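Local coordinates for calcium uptake protein 3, mitochondrial (Homo sapiens, PDB 6AGI) that senses calcium through its EF-hands and regulates the mitochondrial calcium uniporter channel, working as a disulfide-linked heterodimer with MICU1, at residues D260-L265 with F349-V354; Q301-L306 with K363-I368; I323-F328 with K356-S361. All blocks are in the same frame, centred on the assembly; numbering follows the deposited sequence.

Contact 1. Residues D260-L265 with F349-V354; sequences DFAHIL and FKIFDV. With CA (calcium ion), chain G.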
loop_
_atom_site.group_PDB
_atom_site.type_symbol
_atom_site.label_atom_id
_atom_site.label_comp_id
_atom_site.label_asym_id
_atom_site.label_seq_id
_atom_site.Cartn_x
_atom_site.Cartn_y
_atom_site.Cartn_z
ATOM N N ASP B 260 -18.040 -12.152 -17.811
ATOM C CA ASP B 260 -16.656 -11.935 -18.248
ATOM C C ASP B 260 -15.918 -10.929 -17.360
ATOM O O ASP B 260 -14.727 -11.102 -17.072
ATOM C CB ASP B 260 -16.605 -11.461 -19.703
ATOM C CG ASP B 260 -17.179 -12.470 -20.687
ATOM O OD1 ASP B 260 -16.825 -13.671 -20.587
ATOM O OD2 ASP B 260 -17.956 -12.054 -21.588
ATOM N N PHE B 261 -16.600 -9.871 -16.916
ATOM C CA PHE B 261 -15.995 -8.971 -15.939
ATOM C C PHE B 261 -15.451 -9.757 -14.753
ATOM O O PHE B 261 -14.243 -9.763 -14.488
ATOM C CB PHE B 261 -17.026 -7.950 -15.460
ATOM C CG PHE B 261 -16.430 -6.858 -14.631
ATOM C CD1 PHE B 261 -15.259 -6.232 -15.037
ATOM C CD2 PHE B 261 -16.991 -6.494 -13.419
ATOM C CE1 PHE B 261 -14.680 -5.226 -14.268
ATOM C CE2 PHE B 261 -16.410 -5.495 -12.641
ATOM C CZ PHE B 261 -15.254 -4.863 -13.071
ATOM N N ALA B 262 -16.340 -10.472 -14.061
ATOM C CA ALA B 262 -15.938 -11.237 -12.887
ATOM C C ALA B 262 -14.839 -12.231 -13.238
ATOM O O ALA B 262 -13.871 -12.405 -12.478
ATOM C CB ALA B 262 -17.155 -11.954 -12.299
ATOM N N HIS B 263 -14.954 -12.863 -14.409
ATOM C CA HIS B 263 -13.958 -13.845 -14.816
ATOM C C HIS B 263 -12.578 -13.214 -14.892
ATOM O O HIS B 263 -11.602 -13.808 -14.428
ATOM C CB HIS B 263 -14.357 -14.481 -16.153
ATOM C CG HIS B 263 -13.224 -15.139 -16.887
ATOM N ND1 HIS B 263 -12.586 -16.269 -16.422
ATOM C CD2 HIS B 263 -12.629 -14.828 -18.064
ATOM C CE1 HIS B 263 -11.640 -16.622 -17.278
ATOM N NE2 HIS B 263 -11.646 -15.763 -18.282
ATOM N N ILE B 264 -12.475 -12.017 -15.489
ATOM C CA ILE B 264 -11.212 -11.271 -15.496
ATOM C C ILE B 264 -10.778 -10.937 -14.073
ATOM O O ILE B 264 -9.591 -11.031 -13.722
ATOM C CB ILE B 264 -11.339 -9.990 -16.339
ATOM C CG1 ILE B 264 -11.585 -10.316 -17.813
ATOM C CG2 ILE B 264 -10.091 -9.156 -16.199
ATOM C CD1 ILE B 264 -11.971 -9.086 -18.627
ATOM N N LEU B 265 -11.741 -10.537 -13.232
ATOM C CA LEU B 265 -11.449 -10.174 -11.846
ATOM C C LEU B 265 -10.778 -11.300 -11.074
ATOM O O LEU B 265 -9.975 -11.038 -10.176
ATOM C CB LEU B 265 -12.727 -9.772 -11.120
ATOM C CG LEU B 265 -13.235 -8.399 -11.497
ATOM C CD1 LEU B 265 -14.383 -7.984 -10.584
ATOM C CD2 LEU B 265 -12.058 -7.514 -11.377
ATOM N N PHE B 349 -20.900 -5.197 -6.071
ATOM C CA PHE B 349 -21.580 -5.742 -4.898
ATOM C C PHE B 349 -22.192 -7.107 -5.198
ATOM O O PHE B 349 -22.027 -8.052 -4.418
ATOM C CB PHE B 349 -22.621 -4.756 -4.365
ATOM C CG PHE B 349 -22.050 -3.780 -3.381
ATOM C CD1 PHE B 349 -20.929 -3.021 -3.712
ATOM C CD2 PHE B 349 -22.572 -3.673 -2.098
ATOM C CE1 PHE B 349 -20.378 -2.127 -2.810
ATOM C CE2 PHE B 349 -22.023 -2.780 -1.182
ATOM C CZ PHE B 349 -20.919 -2.009 -1.544
ATOM N N LYS B 350 -22.874 -7.248 -6.338
ATOM C CA LYS B 350 -23.463 -8.548 -6.649
ATOM C C LYS B 350 -22.397 -9.613 -6.910
ATOM O O LYS B 350 -22.646 -10.806 -6.711
ATOM C CB LYS B 350 -24.406 -8.429 -7.850
ATOM C CG LYS B 350 -25.916 -8.487 -7.517
ATOM C CD LYS B 350 -26.413 -7.374 -6.588
ATOM C CE LYS B 350 -27.944 -7.398 -6.466
ATOM N NZ LYS B 350 -28.516 -8.779 -6.325
ATOM N N ILE B 351 -21.208 -9.216 -7.349
ATOM C CA ILE B 351 -20.137 -10.186 -7.534
ATOM C C ILE B 351 -19.585 -10.650 -6.186
ATOM O O ILE B 351 -19.481 -11.852 -5.929
ATOM C CB ILE B 351 -19.040 -9.599 -8.439
ATOM C CG1 ILE B 351 -19.575 -9.399 -9.850
ATOM C CG2 ILE B 351 -17.827 -10.501 -8.497
ATOM C CD1 ILE B 351 -18.636 -8.601 -10.716
ATOM N N PHE B 352 -19.277 -9.710 -5.281
ATOM C CA PHE B 352 -18.544 -10.025 -4.051
ATOM C C PHE B 352 -19.390 -10.166 -2.785
ATOM O O PHE B 352 -18.881 -10.692 -1.787
ATOM C CB PHE B 352 -17.474 -8.966 -3.755
ATOM C CG PHE B 352 -16.433 -8.835 -4.815
ATOM C CD1 PHE B 352 -15.294 -9.621 -4.779
ATOM C CD2 PHE B 352 -16.587 -7.931 -5.848
ATOM C CE1 PHE B 352 -14.312 -9.501 -5.754
ATOM C CE2 PHE B 352 -15.616 -7.802 -6.826
ATOM C CZ PHE B 352 -14.473 -8.587 -6.780
ATOM N N ASP B 353 -20.619 -9.661 -2.765
ATOM C CA ASP B 353 -21.391 -9.697 -1.527
ATOM C C ASP B 353 -22.038 -11.083 -1.455
ATOM O O ASP B 353 -23.056 -11.363 -2.088
ATOM C CB ASP B 353 -22.413 -8.565 -1.508
ATOM C CG ASP B 353 -23.575 -8.799 -0.557
ATOM O OD1 ASP B 353 -23.385 -9.386 0.528
ATOM O OD2 ASP B 353 -24.695 -8.388 -0.924
ATOM N N VAL B 354 -21.266 -11.977 -0.836
ATOM C CA VAL B 354 -21.619 -13.371 -0.588
ATOM C C VAL B 354 -22.667 -13.531 0.500
ATOM O O VAL B 354 -23.598 -14.328 0.381
ATOM C CB VAL B 354 -20.379 -14.205 -0.214
ATOM C CG1 VAL B 354 -19.387 -14.228 -1.366
ATOM C CG2 VAL B 354 -19.729 -13.653 1.046
HETATM CA CA CA G . -22.281 -8.420 2.445
#
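Ile351 meets Phe261 and Ala262 because its CG1 stands anti to the carbonyl carbon (chi1 -67°) and the chain runs on extended, which carries CD1 out to the facing helix. On that side the Phe261 ring leaves its backbone with CG anti to N (chi1 -171°), and the two side chains cross at about a right angle, Ile351 CD1 lying 3.8 Å from Phe261 CD2. Ile351 CD1 also lies 4.0 Å from Ala262 CB, and the other branch, Ile351 CG2, comes to 4.1 Å from that CB, so the small alanine is touched by both arms of the isoleucine. One turn on, Leu265 brings CD1 obliquely to Phe352, 3.9 Å from its CZ, while this methyl also lies over a face of Phe261. In EF-hand terms, helix 342-352 is the entering helix of the third EF-hand, packed here against helix 258-265; Phe277 and Val281 of helix 274-284 also touch Ile351. Directly after Phe352 the chain leaves helical geometry at Asp353, whose OD1 binds the calcium ion at 2.4 Å and whose OD2 accepts a hydrogen bond from the backbone N of Asp358. Ile351 CG2 sits above one face of Phe352, displaced toward its rim, and the ring of Phe365 meets Phe352 with the planes inclined at about 60°.

Contact 2. Residues Q301-L306 with K363-I368; sequences QFLNNL and KEFIGI. With CA (calcium ion), chain G.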
loop_
_atom_site.group_PDB
_atom_site.type_symbol
_atom_site.label_atom_id
_atom_site.label_comp_id
_atom_site.label_asym_id
_atom_site.label_seq_id
_atom_site.Cartn_x
_atom_site.Cartn_y
_atom_site.Cartn_z
ATOM N N GLN B 301 -8.011 1.081 -12.468
ATOM C CA GLN B 301 -7.277 2.167 -11.825
ATOM C C GLN B 301 -7.495 2.130 -10.321
ATOM O O GLN B 301 -6.539 2.265 -9.524
ATOM C CB GLN B 301 -7.689 3.512 -12.422
ATOM C CG GLN B 301 -6.846 3.894 -13.638
ATOM C CD GLN B 301 -7.512 4.921 -14.531
ATOM O OE1 GLN B 301 -8.534 5.517 -14.177
ATOM N NE2 GLN B 301 -6.953 5.105 -15.722
ATOM N N PHE B 302 -8.747 1.901 -9.916
ATOM C CA PHE B 302 -9.069 1.771 -8.496
ATOM C C PHE B 302 -8.318 0.602 -7.848
ATOM O O PHE B 302 -7.800 0.727 -6.721
ATOM C CB PHE B 302 -10.576 1.596 -8.348
ATOM C CG PHE B 302 -10.986 1.012 -7.047
ATOM C CD1 PHE B 302 -10.779 1.711 -5.866
ATOM C CD2 PHE B 302 -11.521 -0.255 -6.986
ATOM C CE1 PHE B 302 -11.138 1.158 -4.652
ATOM C CE2 PHE B 302 -11.870 -0.813 -5.772
ATOM C CZ PHE B 302 -11.682 -0.111 -4.603
ATOM N N LEU B 303 -8.192 -0.532 -8.560
ATOM C CA LEU B 303 -7.427 -1.637 -7.975
ATOM C C LEU B 303 -5.976 -1.264 -7.796
ATOM O O LEU B 303 -5.326 -1.765 -6.869
ATOM C CB LEU B 303 -7.489 -2.919 -8.802
ATOM C CG LEU B 303 -8.801 -3.665 -8.737
ATOM C CD1 LEU B 303 -8.724 -5.016 -9.449
ATOM C CD2 LEU B 303 -9.236 -3.764 -7.284
ATOM N N ASN B 304 -5.456 -0.365 -8.630
ATOM C CA ASN B 304 -4.085 -0.001 -8.331
ATOM C C ASN B 304 -3.989 1.031 -7.222
ATOM O O ASN B 304 -2.900 1.213 -6.671
ATOM C CB ASN B 304 -3.344 0.449 -9.593
ATOM C CG ASN B 304 -2.918 -0.729 -10.434
ATOM O OD1 ASN B 304 -3.001 -1.866 -9.990
ATOM N ND2 ASN B 304 -2.442 -0.474 -11.624
ATOM N N ASN B 305 -5.102 1.644 -6.828
ATOM C CA ASN B 305 -5.114 2.576 -5.705
ATOM C C ASN B 305 -5.773 1.938 -4.474
ATOM O O ASN B 305 -6.373 2.614 -3.609
ATOM C CB ASN B 305 -5.831 3.849 -6.125
ATOM C CG ASN B 305 -4.894 4.907 -6.632
ATOM O OD1 ASN B 305 -4.930 5.277 -7.816
ATOM N ND2 ASN B 305 -4.019 5.383 -5.754
ATOM N N LEU B 306 -5.681 0.612 -4.393
ATOM C CA LEU B 306 -6.417 -0.079 -3.348
ATOM C C LEU B 306 -5.983 0.327 -1.946
ATOM O O LEU B 306 -6.808 0.279 -1.026
ATOM C CB LEU B 306 -6.284 -1.591 -3.512
ATOM C CG LEU B 306 -7.448 -2.273 -2.777
ATOM C CD1 LEU B 306 -8.748 -2.072 -3.517
ATOM C CD2 LEU B 306 -7.185 -3.749 -2.570
ATOM N N LYS B 363 -13.245 -8.593 4.462
ATOM C CA LYS B 363 -12.657 -9.707 3.734
ATOM C C LYS B 363 -13.556 -10.192 2.602
ATOM O O LYS B 363 -13.143 -11.041 1.811
ATOM C CB LYS B 363 -12.284 -10.840 4.711
ATOM C CG LYS B 363 -11.759 -12.162 4.090
ATOM C CD LYS B 363 -12.901 -13.145 3.739
ATOM C CE LYS B 363 -12.441 -14.209 2.715
ATOM N NZ LYS B 363 -13.585 -14.791 1.948
ATOM N N GLU B 364 -14.691 -9.537 2.383
ATOM C CA GLU B 364 -15.435 -9.818 1.160
ATOM C C GLU B 364 -14.779 -9.126 -0.034
ATOM O O GLU B 364 -14.757 -9.672 -1.145
ATOM C CB GLU B 364 -16.896 -9.397 1.314
ATOM C CG GLU B 364 -17.639 -10.066 2.444
ATOM C CD GLU B 364 -19.111 -10.265 2.141
ATOM O OE1 GLU B 364 -19.559 -11.416 1.960
ATOM O OE2 GLU B 364 -19.829 -9.246 2.126
ATOM N N PHE B 365 -14.250 -7.919 0.165
ATOM C CA PHE B 365 -13.544 -7.250 -0.921
ATOM C C PHE B 365 -12.053 -7.053 -0.629
ATOM O O PHE B 365 -11.208 -7.733 -1.231
ATOM C CB PHE B 365 -14.178 -5.891 -1.271
ATOM C CG PHE B 365 -13.616 -5.309 -2.529
ATOM C CD1 PHE B 365 -13.300 -6.168 -3.580
ATOM C CD2 PHE B 365 -13.296 -3.971 -2.649
ATOM C CE1 PHE B 365 -12.756 -5.705 -4.751
ATOM C CE2 PHE B 365 -12.734 -3.487 -3.834
ATOM C CZ PHE B 365 -12.462 -4.369 -4.885
ATOM N N ILE B 366 -11.703 -6.135 0.282
ATOM C CA ILE B 366 -10.309 -5.700 0.409
ATOM C C ILE B 366 -9.386 -6.853 0.789
ATOM O O ILE B 366 -8.311 -7.030 0.194
ATOM C CB ILE B 366 -10.189 -4.543 1.416
ATOM C CG1 ILE B 366 -10.956 -3.312 0.924
ATOM C CG2 ILE B 366 -8.737 -4.228 1.726
ATOM C CD1 ILE B 366 -10.690 -2.037 1.753
ATOM N N GLY B 367 -9.790 -7.653 1.782
ATOM C CA GLY B 367 -8.980 -8.795 2.182
ATOM C C GLY B 367 -8.749 -9.766 1.044
ATOM O O GLY B 367 -7.672 -10.354 0.916
ATOM N N ILE B 368 -9.751 -9.923 0.182
ATOM C CA ILE B 368 -9.671 -10.906 -0.885
ATOM C C ILE B 368 -8.721 -10.492 -2.016
ATOM O O ILE B 368 -8.233 -11.368 -2.738
ATOM C CB ILE B 368 -11.113 -11.244 -1.333
ATOM C CG1 ILE B 368 -11.655 -12.344 -0.422
ATOM C CG2 ILE B 368 -11.202 -11.659 -2.787
ATOM C CD1 ILE B 368 -11.146 -13.736 -0.736
HETATM CA CA CA G . -22.281 -8.420 2.445
#
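Phe365 and Leu306 face each other at the end of helix 293-304, with Ile366 next to them, and these three have the largest areas buried by the contact. Phe365 is the central member. Its CE2 approaches the CD1 of Leu306 at 4.2 Å, and its CZ lies 4.1 Å from CD2 of Leu303, whose side chain runs obliquely to the ring. With CG anti to the backbone N (chi1 -170°), the Phe365 ring is carried toward helix 293-304, where it meets Phe302 coming from the opposite direction. The two rings touch edge to edge, CE2 of each at the rim of the other, with centroids 5.9 Å apart and planes only 21° from parallel; neither lies over the other's face, so this is not a stack. Leu306 CD2 packs loosely against the backbone of Ile366, 4.4 Å from its O. Phe302 in turn meets Phe309 and Phe340 edge-to-face, while Phe365 reaches Phe352 and Phe328, so the pair belongs to a wider aromatic cluster that also takes in helices 306-312 and 325-336. With Phe365 cut back to an alanine, the rim of Phe302 and the methyls of Leu303 and Leu306 would probably be left without their shared partner, opening a gap between helix 293-304 and residues 363-368. Glu364, just before Phe365 in sequence, turns the other way and binds the calcium ion through OE2 at 2.6 Å. With no hydrogen bond or salt bridge across the two segments, the contact rests on apolar packing, and adjacent residues thus divide the work between metal and hydrophobic core.

Contact 3. Residues I323-F328 with K356-S361; sequences IGQDEF and KDDQLS. With CA (calcium ion), chain G.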
loop_
_atom_site.group_PDB
_atom_site.type_symbol
_atom_site.label_atom_id
_atom_site.label_comp_id
_atom_site.label_asym_id
_atom_site.label_seq_id
_atom_site.Cartn_x
_atom_site.Cartn_y
_atom_site.Cartn_z
ATOM N N ILE B 323 -19.738 -1.764 4.544
ATOM C CA ILE B 323 -20.101 -0.553 3.830
ATOM C C ILE B 323 -21.296 -0.840 2.918
ATOM O O ILE B 323 -21.486 -1.964 2.440
ATOM C CB ILE B 323 -18.856 -0.063 3.058
ATOM C CG1 ILE B 323 -19.112 1.256 2.350
ATOM C CG2 ILE B 323 -18.411 -1.108 2.083
ATOM C CD1 ILE B 323 -19.025 2.452 3.244
ATOM N N GLY B 324 -22.136 0.188 2.686
ATOM C CA GLY B 324 -23.161 0.101 1.659
ATOM C C GLY B 324 -22.692 0.648 0.308
ATOM O O GLY B 324 -21.612 1.220 0.181
ATOM N N GLN B 325 -23.541 0.498 -0.718
ATOM C CA GLN B 325 -23.038 0.874 -2.036
ATOM C C GLN B 325 -22.885 2.378 -2.175
ATOM O O GLN B 325 -21.976 2.836 -2.877
ATOM C CB GLN B 325 -23.920 0.369 -3.190
ATOM C CG GLN B 325 -24.279 -1.095 -3.140
ATOM C CD GLN B 325 -25.136 -1.580 -4.314
ATOM O OE1 GLN B 325 -25.635 -2.703 -4.278
ATOM N NE2 GLN B 325 -25.208 -0.794 -5.396
ATOM N N ASP B 326 -23.689 3.169 -1.464
ATOM C CA ASP B 326 -23.573 4.615 -1.611
ATOM C C ASP B 326 -22.240 5.125 -1.072
ATOM O O ASP B 326 -21.473 5.787 -1.786
ATOM C CB ASP B 326 -24.735 5.309 -0.916
ATOM C CG ASP B 326 -26.028 5.193 -1.683
ATOM O OD1 ASP B 326 -26.649 4.107 -1.697
ATOM O OD2 ASP B 326 -26.435 6.215 -2.260
ATOM N N GLU B 327 -21.943 4.838 0.194
ATOM C CA GLU B 327 -20.672 5.287 0.728
ATOM C C GLU B 327 -19.520 4.398 0.281
ATOM O O GLU B 327 -18.359 4.784 0.456
ATOM C CB GLU B 327 -20.748 5.401 2.261
ATOM C CG GLU B 327 -19.566 6.202 2.881
ATOM C CD GLU B 327 -19.881 7.689 3.177
ATOM O OE1 GLU B 327 -21.071 8.094 3.152
ATOM O OE2 GLU B 327 -18.919 8.461 3.406
ATOM N N PHE B 328 -19.793 3.243 -0.337
ATOM C CA PHE B 328 -18.717 2.569 -1.062
ATOM C C PHE B 328 -18.286 3.417 -2.249
ATOM O O PHE B 328 -17.090 3.677 -2.444
ATOM C CB PHE B 328 -19.143 1.174 -1.521
ATOM C CG PHE B 328 -18.098 0.458 -2.350
ATOM C CD1 PHE B 328 -17.969 0.701 -3.712
ATOM C CD2 PHE B 328 -17.233 -0.446 -1.768
ATOM C CE1 PHE B 328 -17.015 0.050 -4.465
ATOM C CE2 PHE B 328 -16.281 -1.094 -2.517
ATOM C CZ PHE B 328 -16.175 -0.848 -3.864
ATOM N N LYS B 356 -24.825 -11.644 1.072
ATOM C CA LYS B 356 -26.100 -11.183 0.490
ATOM C C LYS B 356 -26.861 -10.218 1.415
ATOM O O LYS B 356 -28.074 -10.338 1.594
ATOM C CB LYS B 356 -26.992 -12.399 0.138
ATOM C CG LYS B 356 -26.255 -13.600 -0.479
ATOM C CD LYS B 356 -26.198 -13.573 -2.000
ATOM C CE LYS B 356 -25.586 -14.864 -2.571
ATOM N NZ LYS B 356 -26.264 -15.372 -3.803
ATOM N N ASP B 357 -26.147 -9.217 1.959
ATOM C CA ASP B 357 -26.750 -8.135 2.736
ATOM C C ASP B 357 -26.877 -6.847 1.942
ATOM O O ASP B 357 -27.324 -5.837 2.491
ATOM C CB ASP B 357 -25.915 -7.810 3.961
ATOM C CG ASP B 357 -24.512 -7.404 3.585
ATOM O OD1 ASP B 357 -24.236 -7.355 2.358
ATOM O OD2 ASP B 357 -23.709 -7.059 4.483
ATOM N N ASP B 358 -26.412 -6.846 0.693
ATOM C CA ASP B 358 -26.158 -5.630 -0.081
ATOM C C ASP B 358 -25.182 -4.708 0.654
ATOM O O ASP B 358 -25.314 -3.482 0.621
ATOM C CB ASP B 358 -27.458 -4.896 -0.426
ATOM C CG ASP B 358 -27.397 -4.221 -1.790
ATOM O OD1 ASP B 358 -26.654 -4.739 -2.669
ATOM O OD2 ASP B 358 -28.063 -3.174 -1.973
ATOM N N GLN B 359 -24.183 -5.302 1.315
ATOM C CA GLN B 359 -23.088 -4.554 1.933
ATOM C C GLN B 359 -21.804 -5.367 1.795
ATOM O O GLN B 359 -21.843 -6.580 1.584
ATOM C CB GLN B 359 -23.366 -4.240 3.420
ATOM C CG GLN B 359 -24.530 -3.274 3.676
ATOM C CD GLN B 359 -24.510 -2.679 5.075
ATOM O OE1 GLN B 359 -25.088 -1.617 5.317
ATOM N NE2 GLN B 359 -23.840 -3.359 6.002
ATOM N N LEU B 360 -20.653 -4.713 1.927
ATOM C CA LEU B 360 -19.379 -5.404 1.756
ATOM C C LEU B 360 -18.533 -5.282 3.016
ATOM O O LEU B 360 -18.320 -4.172 3.518
ATOM C CB LEU B 360 -18.615 -4.852 0.554
ATOM C CG LEU B 360 -18.992 -5.623 -0.704
ATOM C CD1 LEU B 360 -18.526 -4.877 -1.919
ATOM C CD2 LEU B 360 -18.399 -7.018 -0.669
ATOM N N SER B 361 -18.064 -6.422 3.527
ATOM C CA SER B 361 -17.222 -6.481 4.716
ATOM C C SER B 361 -15.746 -6.450 4.316
ATOM O O SER B 361 -15.403 -6.408 3.135
ATOM C CB SER B 361 -17.539 -7.724 5.549
ATOM O OG SER B 361 -16.860 -8.861 5.055
HETATM CA CA CA G . -22.281 -8.420 2.445
#
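The short antiparallel beta bridge that joins paired EF-hand loops is formed here by Ile323 and Leu360, a hydrogen-bonded pair. Ile323 N donates to Leu360 O at 3.0 Å, and Leu360 N returns the bond to Ile323 O at 2.9 Å. On the side chains' shared face of the bridge, Ile323 CG2 packs obliquely on Leu360 CB at 4.0 Å. Because CG1 of Ile323 stands anti to its own N (chi1 -176°), it is the CG2 branch that is left to lie against Leu360. Farther along the same apolar side, Phe328 of helix 325-336 brings CE2 to within 4.4 Å of Leu360 CD1. Such pairing is the classical coupling of an EF-hand pair: strand 359-360 belongs to the third EF-hand's loop, and its partner strand 323-324 leads directly into helix 325-336, so the metal-binding loop is tied to its neighbour. On the loop side of the bridge, the calcium ion is bound by the backbone O of Gln359 at 2.1 Å and by Asp357 OD1 at 2.2 Å, with a longer reach of 2.8 Å from the ion to Asp357 OD2. Asp353, Asp355 and Glu364 complete the site. At the outer edge, the side chain of Gln325, the first residue of helix 325-336, lies near that of Asp358, and it also touches Val345, Asn346 and Phe349 of helix 342-352.

From the N terminus, helix 258-265 comes first, and contact 1 closes a long loop when the chain returns as helix 342-352. Helix 293-304 follows within that loop and meets residues 363-368 in contact 2, so contacts 1 and 2 cross. Residues 323-328 come next and pair with 356-361; contact 3 therefore crosses contact 1 but lies wholly within the span of contact 2. The second segments follow in one run from Phe349 to Ile368, through the entering helix, loop and exit of the third EF-hand, and all three supply ligands to one calcium ion. Together they tie that hand to helix 258-265, to the degenerate second EF-hand and to the start of helix 325-336.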